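Local coordinates for epimerase domain-containing protein (Bacillus cereus HuA2-4, PDB 6ZLK) that interconverts UDP-glucuronic acid and UDP-galacturonic acid by epimerisation at C4 of the sugar, with NAD as bound cofactor, at residues Q108-C113 against D119-I124; S128-K133 against V239-G244; S155-C160 against I171-Y176; H161-H164 against H168-I171. One frame throughout, in Å; residues are numbered along the deposited sequence.

How the interactions relate
The four contacts join helices and loops to the sheet of the Rossmann fold. Strand 171-180 pairs with strand 120-126 on one edge and with strand 239-242 on the other, so interaction 3 sits between interactions 1 and 2. Its centre lies about 10 Å from that of interaction 1 and about 12 Å from that of interaction 2. R175 ties interactions 2 and 3 together, because Y130 OH also bonds to its NH1. Interaction 4 continues helix 148-167 and shares I171 with interaction 3. Interactions 1 and 3 reach NAD through I124 and Y176, and S128 of interaction 2 lies against the UDP-sugar.

Interaction 1: residues Q108-C113 against D119-I124; sequences QLLEAC and DKFIHI. With NAD (nicotinamide-adenine-dinucleotide), chain E.
In a beta-alpha-beta unit of the NAD-binding Rossmann fold, F121 meets L110. The unit runs from strand 77-80 through helix 96-113 to strand 120-126. The short helix and strand segments run nearly antiparallel, with their axes 11.2 Å apart. The contact is wholly apolar and centres on one ring. F121 has CG anti to its own backbone N (chi1 -176°), which carries the phenyl ring from the strand up to the helix. L110 lies over one face. Its CD2 stands 3.8 Å from the centroid of the F121 ring and only 11° off the ring normal, a CH-pi contact made by a single methyl. The two side chains cross at about a right angle. L109 and C113 come to the ring edge instead. The L109 CB atom is 4.1 Å from F121 CE2. All four residues are buried. V78 and H80 of strand 77-80 and C160 of helix 148-167 also touch F121. Further along the strand, I124 enters the cofactor pocket, where its CG2 comes within 3.3 Å of the ribose oxygen O4D of NAD. Back at the helix, the thiol of C113 makes a sulfur-aromatic contact: SG lies at the ring edge, 5.0 Å from the centroid of the F121 ring. The nearest pair is C113 SG and F121 CD2, 3.9 Å apart.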
# COMPACT_ATOMS: atom_id res chain seq x y z
N GLN A 108 -8.38 10.30 -3.63
CA GLN A 108 -9.18 11.44 -4.12
C GLN A 108 -10.43 11.65 -3.25
O GLN A 108 -10.81 12.82 -2.98
CB GLN A 108 -9.58 11.23 -5.58
CG GLN A 108 -8.41 11.32 -6.55
CD GLN A 108 -8.86 11.85 -7.90
OE1 GLN A 108 -10.05 11.91 -8.22
NE2 GLN A 108 -7.91 12.19 -8.74
N LEU A 109 -11.11 10.59 -2.89
CA LEU A 109 -12.29 10.70 -1.99
C LEU A 109 -11.87 11.33 -0.66
O LEU A 109 -12.54 12.25 -0.22
CB LEU A 109 -12.93 9.35 -1.76
CG LEU A 109 -13.70 8.80 -2.94
CD1 LEU A 109 -14.07 7.39 -2.65
CD2 LEU A 109 -14.98 9.62 -3.21
N LEU A 110 -10.79 10.85 -0.06
CA LEU A 110 -10.39 11.39 1.25
C LEU A 110 -10.00 12.85 1.13
O LEU A 110 -10.34 13.61 2.04
CB LEU A 110 -9.26 10.59 1.83
CG LEU A 110 -9.66 9.17 2.21
CD1 LEU A 110 -8.43 8.33 2.37
CD2 LEU A 110 -10.54 9.21 3.44
N GLU A 111 -9.26 13.23 0.08
CA GLU A 111 -8.90 14.66 -0.13
C GLU A 111 -10.18 15.49 -0.19
O GLU A 111 -10.24 16.58 0.38
CB GLU A 111 -8.09 14.81 -1.41
CG GLU A 111 -6.62 14.44 -1.30
CD GLU A 111 -5.74 15.51 -0.67
OE1 GLU A 111 -6.11 16.68 -0.77
OE2 GLU A 111 -4.69 15.16 -0.12
N ALA A 112 -11.20 15.01 -0.89
CA ALA A 112 -12.44 15.78 -1.10
C ALA A 112 -13.16 15.91 0.23
O ALA A 112 -13.84 16.90 0.48
CB ALA A 112 -13.27 15.12 -2.16
N CYS A 113 -12.97 14.94 1.13
CA CYS A 113 -13.67 14.91 2.43
C CYS A 113 -13.02 15.85 3.46
O CYS A 113 -13.67 16.14 4.49
CB CYS A 113 -13.78 13.49 2.95
SG CYS A 113 -14.99 12.54 1.98
N ASP A 119 -20.24 12.83 8.93
CA ASP A 119 -20.44 11.98 10.12
C ASP A 119 -19.45 10.81 10.11
O ASP A 119 -18.83 10.54 11.12
CB ASP A 119 -21.86 11.43 10.17
CG ASP A 119 -22.94 12.49 10.33
OD1 ASP A 119 -22.60 13.65 10.66
OD2 ASP A 119 -24.13 12.14 10.16
N LYS A 120 -19.35 10.07 9.01
CA LYS A 120 -18.56 8.83 8.94
C LYS A 120 -18.14 8.63 7.50
O LYS A 120 -18.94 8.94 6.58
CB LYS A 120 -19.31 7.56 9.36
CG LYS A 120 -19.57 7.46 10.84
CD LYS A 120 -20.35 6.26 11.25
CE LYS A 120 -20.30 6.09 12.75
NZ LYS A 120 -21.49 5.36 13.23
N PHE A 121 -16.92 8.16 7.36
CA PHE A 121 -16.36 7.68 6.09
C PHE A 121 -16.09 6.22 6.28
O PHE A 121 -15.12 5.85 6.97
CB PHE A 121 -15.10 8.44 5.70
CG PHE A 121 -14.55 8.04 4.36
CD1 PHE A 121 -13.79 6.91 4.18
CD2 PHE A 121 -14.72 8.88 3.28
CE1 PHE A 121 -13.28 6.57 2.93
CE2 PHE A 121 -14.17 8.59 2.05
CZ PHE A 121 -13.49 7.41 1.86
N ILE A 122 -17.01 5.37 5.80
CA ILE A 122 -17.01 3.93 6.06
C ILE A 122 -16.34 3.24 4.88
O ILE A 122 -16.95 3.15 3.82
CB ILE A 122 -18.39 3.39 6.38
CG1 ILE A 122 -19.05 4.16 7.52
CG2 ILE A 122 -18.32 1.91 6.71
CD1 ILE A 122 -20.49 3.83 7.78
N HIS A 123 -15.11 2.84 5.08
CA HIS A 123 -14.22 2.28 4.04
C HIS A 123 -14.29 0.78 4.08
O HIS A 123 -13.98 0.17 5.12
CB HIS A 123 -12.80 2.81 4.25
CG HIS A 123 -11.85 2.25 3.27
ND1 HIS A 123 -11.61 2.88 2.07
CD2 HIS A 123 -11.07 1.15 3.30
CE1 HIS A 123 -10.74 2.14 1.39
NE2 HIS A 123 -10.38 1.07 2.11
N ILE A 124 -14.64 0.14 2.98
CA ILE A 124 -14.76 -1.32 2.93
C ILE A 124 -13.45 -1.92 2.44
O ILE A 124 -12.94 -1.53 1.38
CB ILE A 124 -15.96 -1.73 2.08
CG1 ILE A 124 -17.25 -1.71 2.92
CG2 ILE A 124 -15.70 -3.11 1.53
CD1 ILE A 124 -17.49 -0.50 3.69
PA NAD E . -17.99 -5.41 -7.43
O1A NAD E . -16.93 -5.48 -8.46
O2A NAD E . -19.27 -6.17 -7.62
O5B NAD E . -18.36 -3.94 -7.00
C5B NAD E . -17.43 -2.84 -7.02
C4B NAD E . -17.95 -1.75 -7.92
O4B NAD E . -17.00 -0.66 -7.91
C3B NAD E . -18.14 -2.16 -9.37
O3B NAD E . -19.51 -2.24 -9.77
C2B NAD E . -17.28 -1.16 -10.14
O2B NAD E . -17.81 -0.71 -11.37
C1B NAD E . -17.16 0.00 -9.15
N9A NAD E . -15.98 0.83 -9.32
C8A NAD E . -14.67 0.42 -9.34
N7A NAD E . -13.82 1.40 -9.52
C5A NAD E . -14.64 2.51 -9.70
C6A NAD E . -14.38 3.86 -9.98
N6A NAD E . -13.14 4.36 -10.21
N1A NAD E . -15.43 4.71 -10.04
C2A NAD E . -16.67 4.22 -9.84
N3A NAD E . -17.05 2.95 -9.63
C4A NAD E . -15.99 2.16 -9.55
O3 NAD E . -17.27 -5.97 -6.11
PN NAD E . -17.92 -6.43 -4.68
O1N NAD E . -17.76 -7.87 -4.59
O2N NAD E . -19.22 -5.79 -4.56
O5D NAD E . -16.92 -5.72 -3.69
C5D NAD E . -17.30 -4.52 -3.12
C4D NAD E . -16.22 -4.12 -2.15
O4D NAD E . -16.11 -5.11 -1.11
C3D NAD E . -14.82 -3.97 -2.76
O3D NAD E . -14.16 -2.84 -2.16
C2D NAD E . -14.09 -5.23 -2.33
O2D NAD E . -12.67 -5.06 -2.34
C1D NAD E . -14.77 -5.46 -0.98
N1N NAD E . -14.81 -6.85 -0.57
C2N NAD E . -15.59 -7.76 -1.22
C3N NAD E . -15.60 -9.05 -0.81
C7N NAD E . -16.38 -10.09 -1.54
O7N NAD E . -16.34 -11.21 -1.08
N7N NAD E . -17.13 -9.73 -2.60
C4N NAD E . -14.90 -9.42 0.35
C5N NAD E . -14.00 -8.52 0.91
C6N NAD E . -14.01 -7.23 0.47

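Interaction 2: residues S128-K133 against V239-G244; sequences SVYGEK and VINIGG. With UGB ((2S,3R,4S,5R,6R)-6-[[[(2R,3S,4R,5R)-5-(2,4-dioxopyrimidin-1-yl)-3,4-dihydroxy-oxolan-2-yl]methoxy-hydroxy-phosphoryl]oxy-hydroxy-phosphoryl]oxy-3,4,5-trihydroxy-oxane-2-carboxylic acid), chain G.
One short hydrogen bond joins Y130 and N241, whose side chains reach toward each other from opposite directions. Y130 sits in the loop between strand 120-126 and helix 148-167, and N241 sits on strand 239-242, in the sheet of the Rossmann fold. Their CA atoms are 11.0 Å apart, so the side chains alone bridge the gap. In both, the first torsion leaves CG beside the backbone N and sends the polar end into the gap between loop and strand. The phenol OH of Y130 donates to N241 OD1 over 2.6 Å. The oxygen lies at the ring edge, in the plane of the ring. On the amide side, the hydroxyl lies in the carbonyl plane on a lone pair of OD1, with a C=O to donor angle of 118°. The ring and amide planes are turned 65° apart. A methyl of V129, CG2, lies over one face of the Y130 ring, 4.3 Å above its plane and toward its rim. At the start of the loop, S128 faces the substrate pocket. Its OG has a weak and doubtful bond to UGB O4'. N241 ND2 bonds to the carbonyl of D283, which fixes which end of the amide is oxygen. The phenol O-H thus donates a hydrogen bond to OD1, while its oxygen accepts one from R175 NH1. This would probably polarise the phenol and strengthen the short bond.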
# COMPACT_ATOMS: atom_id res chain seq x y z
N SER A 128 -8.28 -10.13 2.65
CA SER A 128 -7.05 -10.33 1.84
C SER A 128 -5.89 -9.51 2.37
O SER A 128 -4.77 -9.81 1.95
CB SER A 128 -7.30 -10.03 0.41
OG SER A 128 -8.19 -11.02 -0.11
N VAL A 129 -6.11 -8.54 3.24
CA VAL A 129 -4.96 -7.77 3.78
C VAL A 129 -4.15 -8.64 4.74
O VAL A 129 -2.96 -8.33 4.93
CB VAL A 129 -5.37 -6.46 4.47
CG1 VAL A 129 -6.16 -5.53 3.54
CG2 VAL A 129 -6.06 -6.68 5.79
N TYR A 130 -4.76 -9.66 5.34
CA TYR A 130 -4.08 -10.44 6.40
C TYR A 130 -2.99 -11.32 5.79
O TYR A 130 -1.91 -11.43 6.42
CB TYR A 130 -5.03 -11.28 7.21
CG TYR A 130 -5.90 -10.47 8.13
CD1 TYR A 130 -5.41 -9.98 9.33
CD2 TYR A 130 -7.23 -10.23 7.84
CE1 TYR A 130 -6.22 -9.25 10.19
CE2 TYR A 130 -8.05 -9.51 8.70
CZ TYR A 130 -7.54 -9.02 9.88
OH TYR A 130 -8.39 -8.28 10.65
N GLY A 131 -3.28 -11.97 4.67
CA GLY A 131 -2.38 -13.03 4.16
C GLY A 131 -2.61 -14.35 4.89
O GLY A 131 -3.77 -14.66 5.17
N GLU A 132 -1.56 -15.14 5.09
CA GLU A 132 -1.68 -16.47 5.72
C GLU A 132 -1.45 -16.32 7.21
O GLU A 132 -0.35 -16.00 7.60
CB GLU A 132 -0.68 -17.51 5.18
CG GLU A 132 -1.11 -18.93 5.54
CD GLU A 132 -2.33 -19.47 4.79
OE1 GLU A 132 -2.16 -19.72 3.57
OE2 GLU A 132 -3.45 -19.61 5.41
N LYS A 133 -2.47 -16.63 8.01
CA LYS A 133 -2.36 -16.64 9.49
C LYS A 133 -2.99 -17.94 10.01
O LYS A 133 -3.88 -18.50 9.35
CB LYS A 133 -3.06 -15.41 10.07
CG LYS A 133 -2.64 -14.06 9.46
CD LYS A 133 -1.33 -13.55 10.02
CE LYS A 133 -1.01 -12.13 9.61
NZ LYS A 133 0.39 -11.76 9.95
N VAL A 239 -10.77 -0.41 12.98
CA VAL A 239 -10.85 -1.48 11.96
C VAL A 239 -11.68 -2.61 12.55
O VAL A 239 -11.38 -3.07 13.66
CB VAL A 239 -9.45 -1.97 11.56
CG1 VAL A 239 -9.53 -3.10 10.54
CG2 VAL A 239 -8.63 -0.79 11.03
N ILE A 240 -12.66 -3.11 11.80
CA ILE A 240 -13.64 -4.10 12.30
C ILE A 240 -13.78 -5.22 11.26
O ILE A 240 -14.23 -4.90 10.14
CB ILE A 240 -15.02 -3.44 12.58
CG1 ILE A 240 -14.87 -2.20 13.49
CG2 ILE A 240 -15.95 -4.49 13.13
CD1 ILE A 240 -16.20 -1.49 13.77
N ASN A 241 -13.44 -6.43 11.64
CA ASN A 241 -13.73 -7.64 10.81
C ASN A 241 -15.25 -7.90 10.77
O ASN A 241 -15.96 -7.87 11.82
CB ASN A 241 -13.12 -8.90 11.37
CG ASN A 241 -11.61 -8.89 11.35
OD1 ASN A 241 -10.99 -8.28 10.50
ND2 ASN A 241 -11.02 -9.59 12.31
N ILE A 242 -15.77 -8.19 9.58
CA ILE A 242 -17.16 -8.64 9.36
C ILE A 242 -17.07 -10.02 8.70
O ILE A 242 -16.66 -10.09 7.52
CB ILE A 242 -17.93 -7.64 8.47
CG1 ILE A 242 -17.92 -6.22 9.05
CG2 ILE A 242 -19.34 -8.12 8.18
CD1 ILE A 242 -18.61 -6.11 10.38
N GLY A 243 -17.34 -11.07 9.46
CA GLY A 243 -17.22 -12.46 9.04
C GLY A 243 -18.50 -13.22 9.25
O GLY A 243 -19.49 -12.65 9.73
N GLY A 244 -18.46 -14.47 8.84
CA GLY A 244 -19.67 -15.24 8.67
C GLY A 244 -19.99 -16.12 9.84
O GLY A 244 -19.21 -16.22 10.82
N1 UGB G . -11.99 -21.30 -5.97
C2 UGB G . -12.11 -22.57 -6.51
O2 UGB G . -11.72 -23.58 -5.94
N3 UGB G . -12.70 -22.60 -7.74
C4 UGB G . -13.17 -21.52 -8.47
O4 UGB G . -13.67 -21.72 -9.58
C5 UGB G . -12.99 -20.24 -7.84
C6 UGB G . -12.41 -20.18 -6.64
PA UGB G . -13.74 -16.81 -3.79
PB UGB G . -11.79 -15.39 -2.16
O'P UGB G . -12.46 -10.81 -4.59
O'Q UGB G . -13.46 -9.53 -3.26
C1' UGB G . -10.90 -13.05 -1.43
O1A UGB G . -15.07 -17.30 -3.34
O1B UGB G . -10.97 -15.10 -3.38
C1D UGB G . -11.41 -21.19 -4.63
C2' UGB G . -10.93 -12.50 -0.02
O2' UGB G . -10.83 -13.59 0.91
O2A UGB G . -13.57 -16.21 -5.14
O2B UGB G . -11.34 -16.39 -1.17
C2D UGB G . -10.43 -20.03 -4.53
O2D UGB G . -9.19 -20.46 -5.05
C3' UGB G . -12.21 -11.73 0.18
O3' UGB G . -12.24 -11.17 1.50
O3A UGB G . -13.25 -15.75 -2.70
O3B UGB G . -11.98 -13.98 -1.44
C3D UGB G . -10.47 -19.74 -3.03
O3D UGB G . -9.58 -20.59 -2.33
C4' UGB G . -12.35 -10.68 -0.94
O4' UGB G . -11.22 -9.80 -0.96
C4D UGB G . -11.92 -20.06 -2.64
O4D UGB G . -12.43 -20.90 -3.71
C5' UGB G . -12.40 -11.42 -2.28
O5' UGB G . -11.12 -12.04 -2.41
C5D UGB G . -12.83 -18.87 -2.46
O5D UGB G . -12.68 -18.00 -3.61
C6' UGB G . -12.79 -10.52 -3.46

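Interaction 3: residues S155-C160 against I171-Y176; sequences SGEHLC and IVILRY. With NAD (nicotinamide-adenine-dinucleotide), chain E.
A buried salt bridge links E157 on helix 148-167 to R175 on strand 171-180. The arginine grips the carboxylate side-on with two nitrogens, one to each oxygen. NH2 of R175 donates to E157 OE1 over 2.7 Å, and NE of R175 donates to E157 OE2 over 2.9 Å. Both bonds are fairly straight, at 160° and 167°. Each oxygen uses its syn lone pair, and both lie close to the guanidinium plane. The two planes are 29° apart, so the pairing is nearly flat. The E157 chain is extended beyond CG, and that of R175 is extended from CG to NE, so the charged groups meet well away from their backbones. OE2 of E157 also bonds to S125 OG, and the remaining nitrogen of R175, NH1, turns to Y130. These partners hold both groups in place. The helix here packs along a central strand of the Rossmann sheet, nearly antiparallel to it, with short axes 9.4 Å apart. The apolar part begins at E157 and runs one turn on to C160. I173 packs against the aliphatic part of E157, with its CD1 3.8 Å from E157 CB and its CG2 against the carboxylate carbon. The same CD1 of I173 reaches C160 CB at 4.1 Å. C160 CB also packs on I171 CG2 at 3.9 Å. L159, on another side of the helix, packs on F95 of the second subunit. The third kind of contact is with the cofactor. Y176 lays its CB 3.4 Å from C5N of the nicotinamide ring of NAD.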
# COMPACT_ATOMS: atom_id res chain seq x y z
N SER A 155 -3.21 -0.60 1.21
CA SER A 155 -2.81 0.82 0.97
C SER A 155 -4.02 1.74 1.13
O SER A 155 -3.94 2.85 1.69
CB SER A 155 -2.19 1.03 -0.34
OG SER A 155 -1.04 0.20 -0.44
N GLY A 156 -5.21 1.29 0.70
CA GLY A 156 -6.43 2.08 0.91
C GLY A 156 -6.73 2.28 2.39
O GLY A 156 -7.04 3.41 2.77
N GLU A 157 -6.54 1.28 3.22
CA GLU A 157 -6.78 1.40 4.67
C GLU A 157 -5.75 2.39 5.21
O GLU A 157 -6.08 3.24 5.99
CB GLU A 157 -6.56 0.11 5.44
CG GLU A 157 -7.50 -1.01 5.06
CD GLU A 157 -7.39 -2.16 6.03
OE1 GLU A 157 -6.71 -2.01 7.07
OE2 GLU A 157 -7.97 -3.23 5.76
N HIS A 158 -4.50 2.28 4.75
CA HIS A 158 -3.44 3.17 5.29
C HIS A 158 -3.80 4.61 4.92
O HIS A 158 -3.56 5.53 5.75
CB HIS A 158 -2.06 2.74 4.74
CG HIS A 158 -1.56 1.45 5.31
ND1 HIS A 158 -0.77 0.61 4.57
CD2 HIS A 158 -1.68 0.89 6.51
CE1 HIS A 158 -0.40 -0.39 5.33
NE2 HIS A 158 -0.96 -0.27 6.50
N LEU A 159 -4.26 4.88 3.70
CA LEU A 159 -4.66 6.24 3.34
C LEU A 159 -5.75 6.75 4.29
O LEU A 159 -5.69 7.89 4.75
CB LEU A 159 -5.18 6.26 1.90
CG LEU A 159 -4.09 6.21 0.84
CD1 LEU A 159 -4.71 5.99 -0.54
CD2 LEU A 159 -3.25 7.47 0.88
N CYS A 160 -6.73 5.92 4.62
CA CYS A 160 -7.76 6.31 5.61
C CYS A 160 -7.08 6.74 6.92
O CYS A 160 -7.44 7.82 7.41
CB CYS A 160 -8.76 5.19 5.90
SG CYS A 160 -9.86 4.84 4.49
N ILE A 171 -13.03 8.23 9.70
CA ILE A 171 -12.94 6.91 9.02
C ILE A 171 -13.38 5.80 9.94
O ILE A 171 -13.13 5.83 11.16
CB ILE A 171 -11.55 6.66 8.41
CG1 ILE A 171 -10.48 6.40 9.48
CG2 ILE A 171 -11.18 7.78 7.47
CD1 ILE A 171 -10.11 4.95 9.64
N VAL A 172 -13.96 4.77 9.34
CA VAL A 172 -14.22 3.45 9.94
C VAL A 172 -13.84 2.45 8.85
O VAL A 172 -14.25 2.69 7.69
CB VAL A 172 -15.71 3.27 10.29
CG1 VAL A 172 -15.92 1.88 10.84
CG2 VAL A 172 -16.21 4.36 11.27
N ILE A 173 -13.10 1.43 9.20
CA ILE A 173 -12.71 0.40 8.20
C ILE A 173 -13.39 -0.92 8.52
O ILE A 173 -13.29 -1.42 9.63
CB ILE A 173 -11.18 0.25 8.11
CG1 ILE A 173 -10.50 1.53 7.59
CG2 ILE A 173 -10.83 -0.99 7.30
CD1 ILE A 173 -9.03 1.61 7.90
N LEU A 174 -14.12 -1.48 7.57
CA LEU A 174 -14.74 -2.80 7.69
C LEU A 174 -13.95 -3.76 6.81
O LEU A 174 -13.82 -3.51 5.63
CB LEU A 174 -16.23 -2.79 7.31
CG LEU A 174 -17.09 -1.74 7.99
CD1 LEU A 174 -18.55 -1.86 7.50
CD2 LEU A 174 -16.99 -1.90 9.50
N ARG A 175 -13.42 -4.82 7.38
CA ARG A 175 -12.78 -5.91 6.61
C ARG A 175 -13.77 -7.04 6.42
O ARG A 175 -14.01 -7.85 7.36
CB ARG A 175 -11.53 -6.43 7.32
CG ARG A 175 -10.41 -5.42 7.33
CD ARG A 175 -9.27 -5.92 8.18
NE ARG A 175 -8.15 -5.00 8.05
CZ ARG A 175 -7.07 -5.01 8.84
NH1 ARG A 175 -6.95 -5.89 9.80
NH2 ARG A 175 -6.11 -4.14 8.67
N TYR A 176 -14.33 -7.13 5.24
CA TYR A 176 -15.19 -8.29 4.89
C TYR A 176 -14.39 -9.56 4.62
O TYR A 176 -13.32 -9.53 4.04
CB TYR A 176 -15.93 -7.94 3.59
CG TYR A 176 -16.95 -6.83 3.62
CD1 TYR A 176 -17.46 -6.24 4.78
CD2 TYR A 176 -17.40 -6.32 2.42
CE1 TYR A 176 -18.42 -5.26 4.73
CE2 TYR A 176 -18.32 -5.29 2.36
CZ TYR A 176 -18.88 -4.79 3.51
OH TYR A 176 -19.83 -3.79 3.43
PA NAD E . -17.99 -5.41 -7.43
O1A NAD E . -16.93 -5.48 -8.46
O2A NAD E . -19.27 -6.17 -7.62
O5B NAD E . -18.36 -3.94 -7.00
C5B NAD E . -17.43 -2.84 -7.02
C4B NAD E . -17.95 -1.75 -7.92
O4B NAD E . -17.00 -0.66 -7.91
C3B NAD E . -18.14 -2.16 -9.37
O3B NAD E . -19.51 -2.24 -9.77
C2B NAD E . -17.28 -1.16 -10.14
O2B NAD E . -17.81 -0.71 -11.37
C1B NAD E . -17.16 0.00 -9.15
N9A NAD E . -15.98 0.83 -9.32
C8A NAD E . -14.67 0.42 -9.34
N7A NAD E . -13.82 1.40 -9.52
C5A NAD E . -14.64 2.51 -9.70
C6A NAD E . -14.38 3.86 -9.98
N6A NAD E . -13.14 4.36 -10.21
N1A NAD E . -15.43 4.71 -10.04
C2A NAD E . -16.67 4.22 -9.84
N3A NAD E . -17.05 2.95 -9.63
C4A NAD E . -15.99 2.16 -9.55
O3 NAD E . -17.27 -5.97 -6.11
PN NAD E . -17.92 -6.43 -4.68
O1N NAD E . -17.76 -7.87 -4.59
O2N NAD E . -19.22 -5.79 -4.56
O5D NAD E . -16.92 -5.72 -3.69
C5D NAD E . -17.30 -4.52 -3.12
C4D NAD E . -16.22 -4.12 -2.15
O4D NAD E . -16.11 -5.11 -1.11
C3D NAD E . -14.82 -3.97 -2.76
O3D NAD E . -14.16 -2.84 -2.16
C2D NAD E . -14.09 -5.23 -2.33
O2D NAD E . -12.67 -5.06 -2.34
C1D NAD E . -14.77 -5.46 -0.98
N1N NAD E . -14.81 -6.85 -0.57
C2N NAD E . -15.59 -7.76 -1.22
C3N NAD E . -15.60 -9.05 -0.81
C7N NAD E . -16.38 -10.09 -1.54
O7N NAD E . -16.34 -11.21 -1.08
N7N NAD E . -17.13 -9.73 -2.60
C4N NAD E . -14.90 -9.42 0.35
C5N NAD E . -14.00 -8.52 0.91
C6N NAD E . -14.01 -7.23 0.47

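Interaction 4: residues H161-H164 against H168-I171; sequences HVYH and HIPI
Where helix 148-167 ends and the chain turns back to the sheet, H164 and I171 pack closely. H164 CB lies 3.6 Å from I171 CG1, and the two side chains cross at about a right angle. The H164 ring points its edge at a backbone carbonyl: CD2 is 3.2 Å from I169 O. With chi1 at 172° the imidazole swings away from the backbone N of H164, toward that carbonyl. Beside it, Y163 and I169 lie side by side and point the same way, with Y163 CB 3.7 Å from I169 CD1. L110 and C113 of helix 96-113 cover I169, and the hydroxyl of Y163 bonds to E111. The solvent side is looser. H168 is exposed, and its CB points away from the helix. A water donates to H164 O at 3.1 Å. It is also hydrogen-bonded to H168 ND1, 3.3 Å away, in the plane of the H168 ring. The backbone closes the turn. H168 N donates to H164 O over 2.9 Å, and a weak bond runs from I169 N to Y163 O. The helix thus ends with a left-handed, positive-phi residue at its C-terminus, H168, followed by an inverse gamma turn centred on P170 that leads into strand 171-180.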
# COMPACT_ATOMS: atom_id res chain seq x y z
N HIS A 161 -6.11 5.96 7.42
CA HIS A 161 -5.47 6.37 8.69
C HIS A 161 -4.71 7.68 8.48
O HIS A 161 -4.69 8.49 9.43
CB HIS A 161 -4.55 5.30 9.20
CG HIS A 161 -5.28 4.08 9.63
ND1 HIS A 161 -6.20 4.13 10.68
CD2 HIS A 161 -5.23 2.81 9.20
CE1 HIS A 161 -6.70 2.90 10.85
NE2 HIS A 161 -6.09 2.08 9.98
N VAL A 162 -4.05 7.90 7.34
CA VAL A 162 -3.33 9.18 7.12
C VAL A 162 -4.30 10.34 7.20
O VAL A 162 -4.01 11.32 7.86
CB VAL A 162 -2.61 9.14 5.76
CG1 VAL A 162 -2.19 10.53 5.31
CG2 VAL A 162 -1.44 8.14 5.83
N TYR A 163 -5.47 10.24 6.60
CA TYR A 163 -6.39 11.38 6.51
C TYR A 163 -7.16 11.56 7.82
O TYR A 163 -7.49 12.70 8.17
CB TYR A 163 -7.26 11.23 5.27
CG TYR A 163 -6.51 11.64 4.04
CD1 TYR A 163 -5.63 10.78 3.40
CD2 TYR A 163 -6.67 12.91 3.51
CE1 TYR A 163 -4.93 11.18 2.27
CE2 TYR A 163 -6.00 13.32 2.37
CZ TYR A 163 -5.08 12.47 1.79
OH TYR A 163 -4.38 12.76 0.67
N HIS A 164 -7.37 10.49 8.58
CA HIS A 164 -8.00 10.54 9.92
C HIS A 164 -7.02 11.28 10.84
O HIS A 164 -7.42 12.25 11.51
CB HIS A 164 -8.32 9.12 10.39
CG HIS A 164 -8.78 9.09 11.80
ND1 HIS A 164 -8.12 8.35 12.76
CD2 HIS A 164 -9.76 9.77 12.44
CE1 HIS A 164 -8.79 8.48 13.91
NE2 HIS A 164 -9.76 9.36 13.76
N HIS A 168 -8.64 14.66 10.52
CA HIS A 168 -9.79 14.29 11.39
C HIS A 168 -10.94 13.76 10.54
O HIS A 168 -12.06 13.77 11.04
CB HIS A 168 -10.23 15.48 12.27
CG HIS A 168 -9.07 16.08 12.98
ND1 HIS A 168 -8.26 15.33 13.81
CD2 HIS A 168 -8.53 17.31 12.92
CE1 HIS A 168 -7.28 16.10 14.28
NE2 HIS A 168 -7.42 17.32 13.74
N ILE A 169 -10.69 13.30 9.31
CA ILE A 169 -11.75 12.58 8.56
C ILE A 169 -12.20 11.39 9.39
O ILE A 169 -11.37 10.57 9.82
CB ILE A 169 -11.23 12.17 7.19
CG1 ILE A 169 -10.72 13.41 6.45
CG2 ILE A 169 -12.34 11.45 6.43
CD1 ILE A 169 -10.32 13.23 5.03
N PRO A 170 -13.54 11.22 9.63
CA PRO A 170 -14.06 10.24 10.56
C PRO A 170 -14.19 8.85 9.91
O PRO A 170 -15.29 8.31 9.71
CB PRO A 170 -15.41 10.84 10.96
CG PRO A 170 -15.86 11.47 9.67
CD PRO A 170 -14.59 12.14 9.17
N ILE A 171 -13.03 8.23 9.70
CA ILE A 171 -12.94 6.91 9.02
C ILE A 171 -13.38 5.80 9.94
O ILE A 171 -13.13 5.83 11.16
CB ILE A 171 -11.55 6.66 8.41
CG1 ILE A 171 -10.48 6.40 9.48
CG2 ILE A 171 -11.18 7.78 7.47
CD1 ILE A 171 -10.11 4.95 9.64
O HOH W 1 -7.68 12.17 14.55